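Lipase (Acinetobacter baumannii, PDB 4OPM) probably hydrolyses the ester bonds of lipids, as a putative lipase with the alpha/beta hydrolase fold. Local coordinates at residues Ser139-Asp144 against Leu238-Lys243; Gly147-Ala152 against Val250-Glu255; Thr154-Asp159 against Asp245-Val250; Ser225-Thr230 against Lys257-Asn262. One frame throughout, in Å; residues are numbered along the deposited sequence. Where two conformers were deposited one is given.

All four contacts lie in the alpha/beta hydrolase fold. Interaction 1 pairs the neighbouring strands 137-143 and 237-242; interactions 2 and 3 dock the chain that leaves the first strand onto the chain that leaves the second, their centres about 9 Å apart and Val-250 common to both. Interaction 4, centred about 14 Å from interaction 1, joins helix 223-231 to the end of helix 251-259, and Phe-226 meets Phe-149 of interaction 2. Asp-245 of interaction 3 probably belongs to a Ser-120, His-274, Asp-245 triad; its OD2 lies 2.5 Å from Asp-144 OD2 of interaction 1, an unusually short approach of two like-charged groups. A polyethylene glycol, probably from crystallisation, lies about 4 Å from the side chains of Ile-247 and Phe-226 and may mark a pocket.

Interaction 1. Residues Ser139-Asp144 against Leu238-Lys243; sequences SLFLVD and LILWGK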
loop_
_atom_site.group_PDB
_atom_site.type_symbol
_atom_site.label_atom_id
_atom_site.label_comp_id
_atom_site.label_asym_id
_atom_site.label_seq_id
_atom_site.Cartn_x
_atom_site.Cartn_y
_atom_site.Cartn_z
ATOM N N SER A 139 -11.414 -3.281 10.322
ATOM C CA SER A 139 -11.440 -1.880 9.890
ATOM C C SER A 139 -10.665 -1.746 8.609
ATOM O O SER A 139 -9.856 -2.620 8.272
ATOM C CB SER A 139 -10.851 -0.953 10.963
ATOM O OG SER A 139 -9.432 -1.000 10.982
ATOM N N LEU A 140 -10.895 -0.632 7.917
ATOM C CA LEU A 140 -10.233 -0.333 6.657
ATOM C C LEU A 140 -9.645 1.081 6.690
ATOM O O LEU A 140 -10.323 2.019 7.108
ATOM C CB LEU A 140 -11.278 -0.470 5.543
ATOM C CG LEU A 140 -10.820 -0.817 4.130
ATOM C CD1 LEU A 140 -10.160 -2.215 4.072
ATOM C CD2 LEU A 140 -12.014 -0.817 3.188
ATOM N N PHE A 141 -8.391 1.230 6.256
ATOM C CA PHE A 141 -7.759 2.539 6.196
ATOM C C PHE A 141 -7.273 2.707 4.771
ATOM O O PHE A 141 -6.415 1.953 4.315
ATOM C CB PHE A 141 -6.636 2.699 7.233
ATOM C CG PHE A 141 -5.879 4.014 7.207
ATOM C CD1 PHE A 141 -6.504 5.196 6.805
ATOM C CD2 PHE A 141 -4.555 4.080 7.636
ATOM C CE1 PHE A 141 -5.805 6.409 6.797
ATOM C CE2 PHE A 141 -3.866 5.295 7.654
ATOM C CZ PHE A 141 -4.493 6.453 7.240
ATOM N N LEU A 142 -7.898 3.627 4.039
ATOM C CA LEU A 142 -7.587 3.844 2.637
ATOM C C LEU A 142 -6.780 5.113 2.465
ATOM O O LEU A 142 -7.271 6.204 2.735
ATOM C CB LEU A 142 -8.877 3.903 1.805
ATOM C CG LEU A 142 -9.792 2.654 1.868
ATOM C CD1 LEU A 142 -11.123 2.896 1.144
ATOM C CD2 LEU A 142 -9.085 1.409 1.299
ATOM N N VAL A 143 -5.547 4.961 1.993
ATOM C CA VAL A 143 -4.650 6.092 1.772
ATOM C C VAL A 143 -4.477 6.272 0.263
ATOM O O VAL A 143 -3.775 5.474 -0.359
ATOM C CB VAL A 143 -3.280 5.918 2.496
ATOM C CG1 VAL A 143 -2.428 7.185 2.344
ATOM C CG2 VAL A 143 -3.459 5.550 3.978
ATOM N N ASP A 144 -5.106 7.312 -0.324
ATOM C CA ASP A 144 -5.050 7.599 -1.779
ATOM C C ASP A 144 -5.280 6.292 -2.573
ATOM O O ASP A 144 -4.475 5.916 -3.432
ATOM C CB ASP A 144 -3.711 8.260 -2.147
ATOM C CG ASP A 144 -3.502 9.571 -1.400
ATOM O OD1 ASP A 144 -3.286 9.523 -0.172
ATOM O OD2 ASP A 144 -3.641 10.649 -2.032
ATOM N N LEU A 238 -11.542 4.604 7.431
ATOM C CA LEU A 238 -10.855 5.873 7.490
ATOM C C LEU A 238 -10.272 6.129 6.105
ATOM O O LEU A 238 -9.654 5.233 5.523
ATOM C CB LEU A 238 -9.761 5.865 8.579
ATOM C CG LEU A 238 -8.959 7.167 8.764
ATOM C CD1 LEU A 238 -9.865 8.319 9.238
ATOM C CD2 LEU A 238 -7.824 6.966 9.754
ATOM N N ILE A 239 -10.496 7.329 5.571
ATOM C CA ILE A 239 -9.994 7.712 4.245
ATOM C C ILE A 239 -9.069 8.877 4.430
ATOM O O ILE A 239 -9.457 9.866 5.046
ATOM C CB ILE A 239 -11.160 8.067 3.264
ATOM C CG1 ILE A 239 -12.154 6.893 3.091
ATOM C CG2 ILE A 239 -10.646 8.574 1.893
ATOM C CD1 ILE A 239 -13.574 7.354 2.678
ATOM N N LEU A 240 -7.871 8.797 3.857
ATOM C CA LEU A 240 -6.918 9.902 3.939
ATOM C C LEU A 240 -6.327 10.140 2.551
ATOM O O LEU A 240 -6.003 9.194 1.841
ATOM C CB LEU A 240 -5.830 9.634 4.994
ATOM C CG LEU A 240 -4.907 10.809 5.315
ATOM C CD1 LEU A 240 -4.505 10.808 6.783
ATOM C CD2 LEU A 240 -3.662 10.790 4.421
ATOM N N TRP A 241 -6.226 11.418 2.157
ATOM C CA TRP A 241 -5.710 11.796 0.852
ATOM C C TRP A 241 -4.716 12.926 0.936
ATOM O O TRP A 241 -4.781 13.755 1.845
ATOM C CB TRP A 241 -6.879 12.294 -0.030
ATOM C CG TRP A 241 -6.950 11.642 -1.377
ATOM C CD1 TRP A 241 -6.424 12.105 -2.554
ATOM C CD2 TRP A 241 -7.520 10.368 -1.662
ATOM N NE1 TRP A 241 -6.667 11.200 -3.566
ATOM C CE2 TRP A 241 -7.335 10.123 -3.044
ATOM C CE3 TRP A 241 -8.164 9.390 -0.878
ATOM C CZ2 TRP A 241 -7.807 8.957 -3.664
ATOM C CZ3 TRP A 241 -8.642 8.242 -1.500
ATOM C CH2 TRP A 241 -8.424 8.015 -2.863
ATOM N N GLY A 242 -3.882 13.019 -0.087
ATOM C CA GLY A 242 -3.030 14.175 -0.279
ATOM C C GLY A 242 -3.788 15.086 -1.223
ATOM O O GLY A 242 -4.224 14.646 -2.292
ATOM N N LYS A 243 -4.005 16.358 -0.823
ATOM C CA LYS A 243 -4.765 17.316 -1.637
ATOM C C LYS A 243 -4.168 17.454 -3.051
ATOM O O LYS A 243 -4.912 17.587 -4.017
ATOM C CB LYS A 243 -4.784 18.682 -0.927
ATOM C CG LYS A 243 -5.506 19.789 -1.706
ATOM C CD LYS A 243 -6.817 20.183 -1.073
ATOM C CE LYS A 243 -7.380 21.437 -1.693
ATOM N NZ LYS A 243 -8.121 22.252 -0.696
#
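Phe-141, Leu-142 and Val-143 pair in parallel with Leu-238, Ile-239 and Leu-240, joining two neighbouring strands of the central alpha/beta hydrolase sheet. Four backbone bonds knit the strands, the last from Asp-144 N to Leu-240 O; Leu-142 uses both its N and its O, the N reaching Leu-238 O at 2.8 Å. Large apolar residues suit both faces of a sheet buried between helices. On one face, Phe-141 swings CG anti to its backbone N (chi1 178°) and lies alongside Leu-238 and Leu-240, all pointing the same way. Its ring edge touches both neighbours: CE1 is 3.6 Å from Leu-238 CD2 and 3.7 Å from Leu-240 CB. Val-143 CG2, from the same strand, lies over one face of the ring, toward its rim, and the ring also stacks with Tyr-288. Leu-142 and Ile-239 point to the other face, where Leu-142 touches Leu-260 and Ile-239 touches Leu-256.

Beyond the last pair the backbone of Asp-144 turns into a left-handed conformation and settles on Trp-241. The indole lies flat against it in a CH-pi contact, Asp-144 CA standing 3.4 Å from the centroid of the six-membered ring, almost on the ring normal. Trp-241 NE1 is hydrogen-bonded to Ile-248 O, which helps fix the ring's rotation. The carboxylate of Asp-144, whose side chain also touches His-274, leans over the same indole, its plane turned 34° from the ring, and OD2 takes Gly-242 N on its syn lone pair at 3.1 Å.

Interaction 2. Residues Gly147-Ala152 against Val250-Glu255; sequences GIFRSA and VEVANE
Glu-255 OE1 is gripped twice by Ser-151: OG donates to it at 2.7 Å, nearly along the C-O axis, and the backbone N at 2.8 Å from the syn side, 25° out of the carboxylate plane. The other oxygen, OE2, takes Arg-150 N on its syn lone pair at 2.9 Å, and a water lies within bonding distance of both OE2 and Ile-148 O. A glutamate suits this place because its extended chain, with CG anti to the backbone N (chi1 -171°), carries a carboxylate from the helix to the N-H groups of the loop. These bonds probably stabilise its charged form.

Beside the polar grip is an apolar one. Val-252 sets CG1 squarely over the centre of the Phe-149 ring, a CH-pi contact 3.4 Å from the centroid, while CG2 lies 3.6 Å from Ser-151 OG. The opposite ring face packs on the backbone of Gly-147.

The contact fastens the loop between strand 137-143 and helix 155-158 to the first turn of helix 251-259. Val-252 also touches Trp-241 of strand 237-242, and on the side of helix 223-231 Phe-149 meets Phe-226 edge-to-face while Arg-150 forms a salt bridge with Asp-224.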
loop_
_atom_site.group_PDB
_atom_site.type_symbol
_atom_site.label_atom_id
_atom_site.label_comp_id
_atom_site.label_asym_id
_atom_site.label_seq_id
_atom_site.Cartn_x
_atom_site.Cartn_y
_atom_site.Cartn_z
ATOM N N GLY A 147 -9.299 2.341 -7.330
ATOM C CA GLY A 147 -10.675 1.913 -7.506
ATOM C C GLY A 147 -11.152 2.374 -8.863
ATOM O O GLY A 147 -10.349 2.840 -9.674
ATOM N N ILE A 148 -12.449 2.262 -9.117
ATOM C CA ILE A 148 -13.011 2.683 -10.412
ATOM C C ILE A 148 -14.077 3.713 -10.083
ATOM O O ILE A 148 -15.132 3.371 -9.542
ATOM C CB ILE A 148 -13.510 1.495 -11.291
ATOM C CG1 ILE A 148 -12.477 0.333 -11.290
ATOM C CG2 ILE A 148 -13.764 2.004 -12.699
ATOM C CD1 ILE A 148 -12.888 -0.976 -12.065
ATOM N N PHE A 149 -13.767 4.987 -10.369
ATOM C CA PHE A 149 -14.542 6.123 -9.910
ATOM C C PHE A 149 -15.207 6.956 -10.992
ATOM O O PHE A 149 -14.604 7.215 -12.029
ATOM C CB PHE A 149 -13.594 7.042 -9.109
ATOM C CG PHE A 149 -12.792 6.342 -8.025
ATOM C CD1 PHE A 149 -13.402 5.928 -6.843
ATOM C CD2 PHE A 149 -11.427 6.113 -8.180
ATOM C CE1 PHE A 149 -12.668 5.278 -5.842
ATOM C CE2 PHE A 149 -10.687 5.467 -7.176
ATOM C CZ PHE A 149 -11.314 5.051 -6.014
ATOM N N ARG A 150 -16.416 7.458 -10.693
ATOM C CA ARG A 150 -17.141 8.381 -11.567
ATOM C C ARG A 150 -16.482 9.754 -11.537
ATOM O O ARG A 150 -16.526 10.468 -12.536
ATOM C CB ARG A 150 -18.612 8.513 -11.140
ATOM C CG ARG A 150 -19.415 7.252 -11.365
ATOM C CD ARG A 150 -20.899 7.457 -11.128
ATOM N NE ARG A 150 -21.509 6.233 -10.611
ATOM C CZ ARG A 150 -21.882 5.194 -11.358
ATOM N NH1 ARG A 150 -21.728 5.222 -12.678
ATOM N NH2 ARG A 150 -22.410 4.118 -10.789
ATOM N N SER A 151 -15.863 10.119 -10.391
ATOM C CA SER A 151 -15.248 11.438 -10.191
ATOM C C SER A 151 -13.776 11.472 -10.654
ATOM O O SER A 151 -13.106 12.497 -10.477
ATOM C CB SER A 151 -15.383 11.884 -8.735
ATOM O OG SER A 151 -14.624 11.068 -7.860
ATOM N N ALA A 152 -13.302 10.363 -11.300
ATOM C CA ALA A 152 -11.946 10.238 -11.840
ATOM C C ALA A 152 -11.645 11.403 -12.774
ATOM O O ALA A 152 -12.451 11.708 -13.668
ATOM C CB ALA A 152 -11.805 8.924 -12.588
ATOM N N VAL A 250 -8.118 14.119 -5.658
ATOM C CA VAL A 250 -8.692 14.250 -4.321
ATOM C C VAL A 250 -10.247 14.101 -4.292
ATOM O O VAL A 250 -10.765 13.612 -3.290
ATOM C CB VAL A 250 -8.205 15.566 -3.639
ATOM C CG1 VAL A 250 -8.762 16.815 -4.330
ATOM C CG2 VAL A 250 -8.513 15.572 -2.140
ATOM N N GLU A 251 -10.971 14.468 -5.373
ATOM C CA GLU A 251 -12.448 14.359 -5.422
ATOM C C GLU A 251 -12.937 12.932 -5.169
ATOM O O GLU A 251 -14.030 12.720 -4.641
ATOM C CB GLU A 251 -12.994 14.842 -6.784
ATOM C CG GLU A 251 -12.897 16.352 -6.964
ATOM C CD GLU A 251 -11.529 16.922 -7.290
ATOM O OE1 GLU A 251 -10.625 16.158 -7.708
ATOM O OE2 GLU A 251 -11.357 18.148 -7.105
ATOM N N VAL A 252 -12.098 11.965 -5.525
ATOM C CA VAL A 252 -12.332 10.536 -5.362
ATOM C C VAL A 252 -12.510 10.187 -3.855
ATOM O O VAL A 252 -13.286 9.285 -3.555
ATOM C CB VAL A 252 -11.149 9.801 -6.039
ATOM C CG1 VAL A 252 -10.875 8.444 -5.429
ATOM C CG2 VAL A 252 -11.347 9.733 -7.552
ATOM N N ALA A 253 -11.826 10.909 -2.929
ATOM C CA ALA A 253 -11.971 10.685 -1.470
ATOM C C ALA A 253 -13.455 10.821 -1.038
ATOM O O ALA A 253 -13.953 10.002 -0.253
ATOM C CB ALA A 253 -11.102 11.663 -0.684
ATOM N N ASN A 254 -14.160 11.830 -1.581
ATOM C CA ASN A 254 -15.582 12.047 -1.270
ATOM C C ASN A 254 -16.442 10.966 -1.903
ATOM O O ASN A 254 -17.425 10.557 -1.303
ATOM C CB ASN A 254 -16.065 13.437 -1.695
ATOM C CG ASN A 254 -15.603 14.536 -0.772
ATOM O OD1 ASN A 254 -15.309 15.654 -1.209
ATOM N ND2 ASN A 254 -15.494 14.242 0.525
ATOM N N GLU A 255 -16.061 10.477 -3.092
ATOM C CA GLU A 255 -16.798 9.395 -3.730
ATOM C C GLU A 255 -16.692 8.106 -2.868
ATOM O O GLU A 255 -17.717 7.473 -2.591
ATOM C CB GLU A 255 -16.289 9.161 -5.149
ATOM C CG GLU A 255 -17.172 8.201 -5.922
ATOM C CD GLU A 255 -16.810 7.995 -7.376
ATOM O OE1 GLU A 255 -16.046 8.812 -7.934
ATOM O OE2 GLU A 255 -17.331 7.028 -7.974
HETATM O O HOH W 1 -17.565 4.136 -8.381
#

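Interaction 3. Residues Thr154-Asp159 against Asp245-Val250; sequences TIYLKD and DKIINV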
loop_
_atom_site.group_PDB
_atom_site.type_symbol
_atom_site.label_atom_id
_atom_site.label_comp_id
_atom_site.label_asym_id
_atom_site.label_seq_id
_atom_site.Cartn_x
_atom_site.Cartn_y
_atom_site.Cartn_z
ATOM N N THR A 154 -7.949 12.218 -13.666
ATOM C CA THR A 154 -6.525 12.206 -13.985
ATOM C C THR A 154 -6.353 11.363 -15.231
ATOM O O THR A 154 -7.201 10.510 -15.506
ATOM C CB THR A 154 -5.640 11.679 -12.849
ATOM O OG1 THR A 154 -5.858 10.276 -12.703
ATOM C CG2 THR A 154 -5.803 12.439 -11.540
ATOM N N ILE A 155 -5.242 11.560 -15.951
ATOM C CA ILE A 155 -4.948 10.807 -17.168
ATOM C C ILE A 155 -4.742 9.303 -16.836
ATOM O O ILE A 155 -5.099 8.453 -17.652
ATOM C CB ILE A 155 -3.734 11.444 -17.918
ATOM C CG1 ILE A 155 -3.678 11.032 -19.392
ATOM C CG2 ILE A 155 -2.386 11.229 -17.203
ATOM C CD1 ILE A 155 -4.749 11.679 -20.332
ATOM N N TYR A 156 -4.205 8.975 -15.634
ATOM C CA TYR A 156 -3.947 7.586 -15.227
ATOM C C TYR A 156 -5.236 6.808 -14.988
ATOM O O TYR A 156 -5.282 5.616 -15.292
ATOM C CB TYR A 156 -3.050 7.541 -13.976
ATOM C CG TYR A 156 -1.827 8.416 -14.135
ATOM C CD1 TYR A 156 -0.777 8.032 -14.966
ATOM C CD2 TYR A 156 -1.758 9.667 -13.532
ATOM C CE1 TYR A 156 0.325 8.860 -15.169
ATOM C CE2 TYR A 156 -0.655 10.501 -13.720
ATOM C CZ TYR A 156 0.387 10.089 -14.538
ATOM O OH TYR A 156 1.479 10.891 -14.766
ATOM N N LEU A 157 -6.268 7.468 -14.439
ATOM C CA LEU A 157 -7.554 6.813 -14.174
ATOM C C LEU A 157 -8.392 6.721 -15.458
ATOM O O LEU A 157 -9.067 5.712 -15.679
ATOM C CB LEU A 157 -8.350 7.554 -13.071
ATOM C CG LEU A 157 -7.772 7.551 -11.641
ATOM C CD1 LEU A 157 -8.554 8.513 -10.748
ATOM C CD2 LEU A 157 -7.791 6.137 -11.028
ATOM N N LYS A 158 -8.371 7.790 -16.280
ATOM C CA LYS A 158 -9.147 7.863 -17.525
ATOM C C LYS A 158 -8.612 6.877 -18.567
ATOM O O LYS A 158 -9.402 6.252 -19.292
ATOM C CB LYS A 158 -9.172 9.292 -18.078
ATOM C CG LYS A 158 -10.059 10.236 -17.267
ATOM C CD LYS A 158 -10.108 11.623 -17.888
ATOM C CE LYS A 158 -11.051 12.542 -17.152
ATOM N NZ LYS A 158 -11.282 13.802 -17.903
ATOM N N ASP A 159 -7.287 6.713 -18.622
ATOM C CA ASP A 159 -6.642 5.766 -19.521
ATOM C C ASP A 159 -5.432 5.152 -18.807
ATOM O O ASP A 159 -4.333 5.718 -18.873
ATOM C CB ASP A 159 -6.261 6.405 -20.875
ATOM C CG ASP A 159 -5.657 5.431 -21.879
ATOM O OD1 ASP A 159 -5.506 4.233 -21.538
ATOM O OD2 ASP A 159 -5.309 5.869 -22.993
ATOM N N ASP A 245 -2.528 15.164 -4.816
ATOM C CA ASP A 245 -2.398 13.871 -5.507
ATOM C C ASP A 245 -2.638 14.017 -7.025
ATOM O O ASP A 245 -3.735 14.385 -7.446
ATOM C CB ASP A 245 -3.377 12.843 -4.916
ATOM C CG ASP A 245 -3.110 11.400 -5.323
ATOM O OD1 ASP A 245 -2.562 11.176 -6.433
ATOM O OD2 ASP A 245 -3.498 10.491 -4.565
ATOM N N LYS A 246 -1.600 13.724 -7.830
ATOM C CA LYS A 246 -1.637 13.803 -9.306
ATOM C C LYS A 246 -2.075 12.497 -9.957
ATOM O O LYS A 246 -2.412 12.482 -11.147
ATOM C CB LYS A 246 -0.226 14.134 -9.836
ATOM C CG LYS A 246 0.222 15.568 -9.566
ATOM C CD LYS A 246 1.675 15.731 -9.983
ATOM C CE LYS A 246 2.136 17.150 -9.803
ATOM N NZ LYS A 246 3.608 17.266 -10.001
ATOM N N ILE A 247 -1.998 11.390 -9.207
ATOM C CA ILE A 247 -2.287 10.049 -9.712
ATOM C C ILE A 247 -3.782 9.763 -9.614
ATOM O O ILE A 247 -4.386 9.323 -10.590
ATOM C CB ILE A 247 -1.425 8.972 -8.972
ATOM C CG1 ILE A 247 0.093 9.358 -8.928
ATOM C CG2 ILE A 247 -1.635 7.566 -9.568
ATOM C CD1 ILE A 247 0.764 9.667 -10.288
ATOM N N ILE A 248 -4.355 9.957 -8.418
ATOM C CA ILE A 248 -5.773 9.751 -8.113
ATOM C C ILE A 248 -6.249 11.055 -7.485
ATOM O O ILE A 248 -5.862 11.366 -6.351
ATOM C CB ILE A 248 -6.012 8.496 -7.222
ATOM C CG1 ILE A 248 -5.233 7.247 -7.762
ATOM C CG2 ILE A 248 -7.514 8.202 -7.111
ATOM C CD1 ILE A 248 -5.235 6.024 -6.865
ATOM N N ASN A 249 -7.047 11.841 -8.236
ATOM C CA ASN A 249 -7.497 13.170 -7.808
ATOM C C ASN A 249 -8.319 13.106 -6.520
ATOM O O ASN A 249 -9.138 12.201 -6.338
ATOM C CB ASN A 249 -8.269 13.895 -8.914
ATOM C CG ASN A 249 -9.411 13.099 -9.483
ATOM O OD1 ASN A 249 -9.217 12.024 -10.072
ATOM N ND2 ASN A 249 -10.616 13.622 -9.340
ATOM N N VAL A 250 -8.118 14.119 -5.658
ATOM C CA VAL A 250 -8.692 14.250 -4.321
ATOM C C VAL A 250 -10.247 14.101 -4.292
ATOM O O VAL A 250 -10.765 13.612 -3.290
ATOM C CB VAL A 250 -8.205 15.566 -3.639
ATOM C CG1 VAL A 250 -8.762 16.815 -4.330
ATOM C CG2 VAL A 250 -8.513 15.572 -2.140
#
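Thr-154 lies against the backbone of Lys-246 to Asn-249, its hydroxyl and its methyl each finding a different part of that chain. OG1 donates to Ile-247 O at 2.7 Å, approaching from above the carbonyl plane, 41° out of it. The same oxygen caps helix 155-158 as its N-cap, accepting a weak bond from Leu-157 N at 3.3 Å. A threonine suits the place: with OG1 between the backbone N and the carbonyl carbon (chi1 70°) the hydroxyl serves helix and loop together, while CG2 packs 3.4 Å from Lys-246 O and also beside Asn-249.

The first turn of the helix adds two larger side chains. Tyr-156 presents its ring edge to Lys-246 O, which lies in the ring plane, and CE2 meets Ile-247 CD1 at 3.8 Å. Leu-157 reaches Ile-248 CG2 through CD1, the two side chains crossing at about a right angle, and the same methyl touches Asn-249 OD1.

The loop has its own brace: Asp-245 OD1 accepts from Ile-247 N at 2.8 Å, an Asx turn, extended to an Asx motif by a second bond from Ile-248 N at 2.9 Å. Its OD2 bonds to His-274 ND1, consistent with the acid of a Ser-His-Asp triad.

The short helix 155-158 thus rests on the loop running from strand 237-242 to helix 251-259, and Asn-249 OD1 and ND2 tie that loop to Asn-153 N and Ser-151 O just before the helix.

Interaction 4. Residues Ser225-Thr230 against Lys257-Asn262; sequences SFAVLT and KRLLKN
Leu-259 makes most of the apolar contacts, with Phe-226, Ala-227 and Thr-230. Its CG stands anti to the carbonyl carbon (chi1 -72°), which directs the forked end at helix 223-231. Leu-259 CD1 reaches the edge of the Phe-226 ring, near its plane, 3.7 Å from Phe-226 CD2, the two side chains crossing at about a right angle. The other branch, Leu-259 CD2, meets Ala-227 CB at 4.0 Å. A branched leucine suits a place where two neighbouring residues of a helix must be touched at once, and the small alanine leaves the branch beside the helix. Thr-230 OG1 packs 3.5 Å from Leu-259 CB. Leu-260 sends CD2 across Thr-230, 3.9 Å from its CB. Thr-230 CG2 in turn lies over one face of the Phe-226 ring, toward the rim, within the helix.

Polar links between the segments run through water. One water joins Thr-230 OG1, at 3.0 Å, to Leu-259 O, to which that water donates at 2.7 Å. A second water bonds to Thr-230 O at 2.8 Å and accepts from Lys-261 N at 2.9 Å. Leu-260 is the first residue past the helix, so Leu-259 O and Lys-261 N, at the end of helix 251-259, each bond to a water.

Helix 223-231 thereby sits beside the C-terminal end of helix 251-259. Phe-226 also touches Leu-127 of helix 121-132, and Leu-260 meets Thr-237 of strand 237-242.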
loop_
_atom_site.group_PDB
_atom_site.type_symbol
_atom_site.label_atom_id
_atom_site.label_comp_id
_atom_site.label_asym_id
_atom_site.label_seq_id
_atom_site.Cartn_x
_atom_site.Cartn_y
_atom_site.Cartn_z
ATOM N N SER A 225 -19.551 -1.560 -11.304
ATOM C CA SER A 225 -18.978 -2.762 -10.672
ATOM C C SER A 225 -18.389 -2.421 -9.310
ATOM O O SER A 225 -18.574 -3.162 -8.339
ATOM C CB SER A 225 -17.880 -3.376 -11.544
ATOM O OG SER A 225 -18.202 -3.391 -12.923
ATOM N N PHE A 226 -17.696 -1.278 -9.242
ATOM C CA PHE A 226 -17.043 -0.817 -8.023
ATOM C C PHE A 226 -18.080 -0.467 -6.956
ATOM O O PHE A 226 -17.850 -0.748 -5.778
ATOM C CB PHE A 226 -16.135 0.372 -8.333
ATOM C CG PHE A 226 -15.274 0.790 -7.166
ATOM C CD1 PHE A 226 -14.195 0.011 -6.765
ATOM C CD2 PHE A 226 -15.529 1.976 -6.487
ATOM C CE1 PHE A 226 -13.404 0.399 -5.681
ATOM C CE2 PHE A 226 -14.729 2.371 -5.413
ATOM C CZ PHE A 226 -13.675 1.575 -5.014
ATOM N N ALA A 227 -19.234 0.106 -7.371
ATOM C CA ALA A 227 -20.331 0.442 -6.457
ATOM C C ALA A 227 -20.945 -0.838 -5.871
ATOM O O ALA A 227 -21.296 -0.860 -4.690
ATOM C CB ALA A 227 -21.386 1.263 -7.173
ATOM N N VAL A 228 -21.017 -1.918 -6.679
ATOM C CA VAL A 228 -21.539 -3.218 -6.234
ATOM C C VAL A 228 -20.590 -3.794 -5.160
ATOM O O VAL A 228 -21.052 -4.248 -4.110
ATOM C CB VAL A 228 -21.775 -4.192 -7.426
ATOM C CG1 VAL A 228 -22.025 -5.625 -6.949
ATOM C CG2 VAL A 228 -22.930 -3.714 -8.306
ATOM N N LEU A 229 -19.275 -3.723 -5.400
ATOM C CA LEU A 229 -18.278 -4.197 -4.444
ATOM C C LEU A 229 -18.358 -3.401 -3.117
ATOM O O LEU A 229 -18.438 -4.007 -2.048
ATOM C CB LEU A 229 -16.856 -4.101 -5.042
ATOM C CG LEU A 229 -15.669 -4.228 -4.044
ATOM C CD1 LEU A 229 -15.586 -5.640 -3.450
ATOM C CD2 LEU A 229 -14.345 -3.833 -4.693
ATOM N N THR A 230 -18.308 -2.061 -3.190
ATOM C CA THR A 230 -18.289 -1.199 -1.996
ATOM C C THR A 230 -19.591 -1.295 -1.186
ATOM O O THR A 230 -19.538 -1.171 0.037
ATOM C CB THR A 230 -17.958 0.251 -2.339
ATOM O OG1 THR A 230 -18.891 0.737 -3.305
ATOM C CG2 THR A 230 -16.530 0.415 -2.846
ATOM N N LYS A 257 -16.193 7.959 0.348
ATOM C CA LYS A 257 -17.006 8.262 1.520
ATOM C C LYS A 257 -18.491 7.969 1.216
ATOM O O LYS A 257 -19.148 7.319 2.022
ATOM C CB LYS A 257 -16.806 9.732 1.964
ATOM C CG LYS A 257 -17.841 10.271 2.983
ATOM C CD LYS A 257 -17.692 9.615 4.341
ATOM C CE LYS A 257 -18.548 10.251 5.403
ATOM N NZ LYS A 257 -19.955 9.790 5.317
ATOM N N ARG A 258 -18.993 8.402 0.042
ATOM C CA ARG A 258 -20.383 8.176 -0.360
ATOM C C ARG A 258 -20.682 6.684 -0.577
ATOM O O ARG A 258 -21.779 6.230 -0.268
ATOM C CB ARG A 258 -20.705 8.950 -1.649
ATOM C CG ARG A 258 -20.755 10.473 -1.478
ATOM C CD ARG A 258 -21.371 11.181 -2.681
ATOM N NE ARG A 258 -20.603 11.016 -3.923
ATOM C CZ ARG A 258 -19.579 11.786 -4.292
ATOM N NH1 ARG A 258 -19.165 12.776 -3.505
ATOM N NH2 ARG A 258 -18.955 11.566 -5.442
ATOM N N LEU A 259 -19.695 5.923 -1.093
ATOM C CA LEU A 259 -19.851 4.511 -1.431
ATOM C C LEU A 259 -19.762 3.565 -0.232
ATOM O O LEU A 259 -20.365 2.486 -0.265
ATOM C CB LEU A 259 -18.804 4.094 -2.482
ATOM C CG LEU A 259 -19.014 4.639 -3.913
ATOM C CD1 LEU A 259 -17.801 4.345 -4.783
ATOM C CD2 LEU A 259 -20.282 4.056 -4.571
ATOM N N LEU A 260 -19.001 3.941 0.800
ATOM C CA LEU A 260 -18.816 3.076 1.962
ATOM C C LEU A 260 -19.684 3.522 3.134
ATOM O O LEU A 260 -19.490 4.617 3.668
ATOM C CB LEU A 260 -17.329 3.050 2.361
ATOM C CG LEU A 260 -16.371 2.475 1.304
ATOM C CD1 LEU A 260 -14.927 2.854 1.612
ATOM C CD2 LEU A 260 -16.516 0.952 1.181
ATOM N N LYS A 261 -20.636 2.646 3.530
ATOM C CA LYS A 261 -21.634 2.831 4.591
ATOM C C LYS A 261 -21.035 3.379 5.906
ATOM O O LYS A 261 -21.597 4.308 6.482
ATOM C CB LYS A 261 -22.328 1.477 4.873
ATOM C CG LYS A 261 -23.524 1.539 5.816
ATOM C CD LYS A 261 -24.102 0.150 6.061
ATOM C CE LYS A 261 -25.301 0.179 6.982
ATOM N NZ LYS A 261 -25.921 -1.168 7.116
ATOM N N ASN A 262 -19.925 2.797 6.373
ATOM C CA ASN A 262 -19.328 3.165 7.652
ATOM C C ASN A 262 -17.994 3.895 7.504
ATOM O O ASN A 262 -17.128 3.807 8.371
ATOM C CB ASN A 262 -19.215 1.922 8.541
ATOM C CG ASN A 262 -20.595 1.423 8.944
ATOM O OD1 ASN A 262 -21.470 2.206 9.331
ATOM N ND2 ASN A 262 -20.855 0.128 8.787
HETATM O O HOH W 2 -20.870 0.100 2.187
HETATM O O HOH W 3 -21.648 1.342 -2.377
#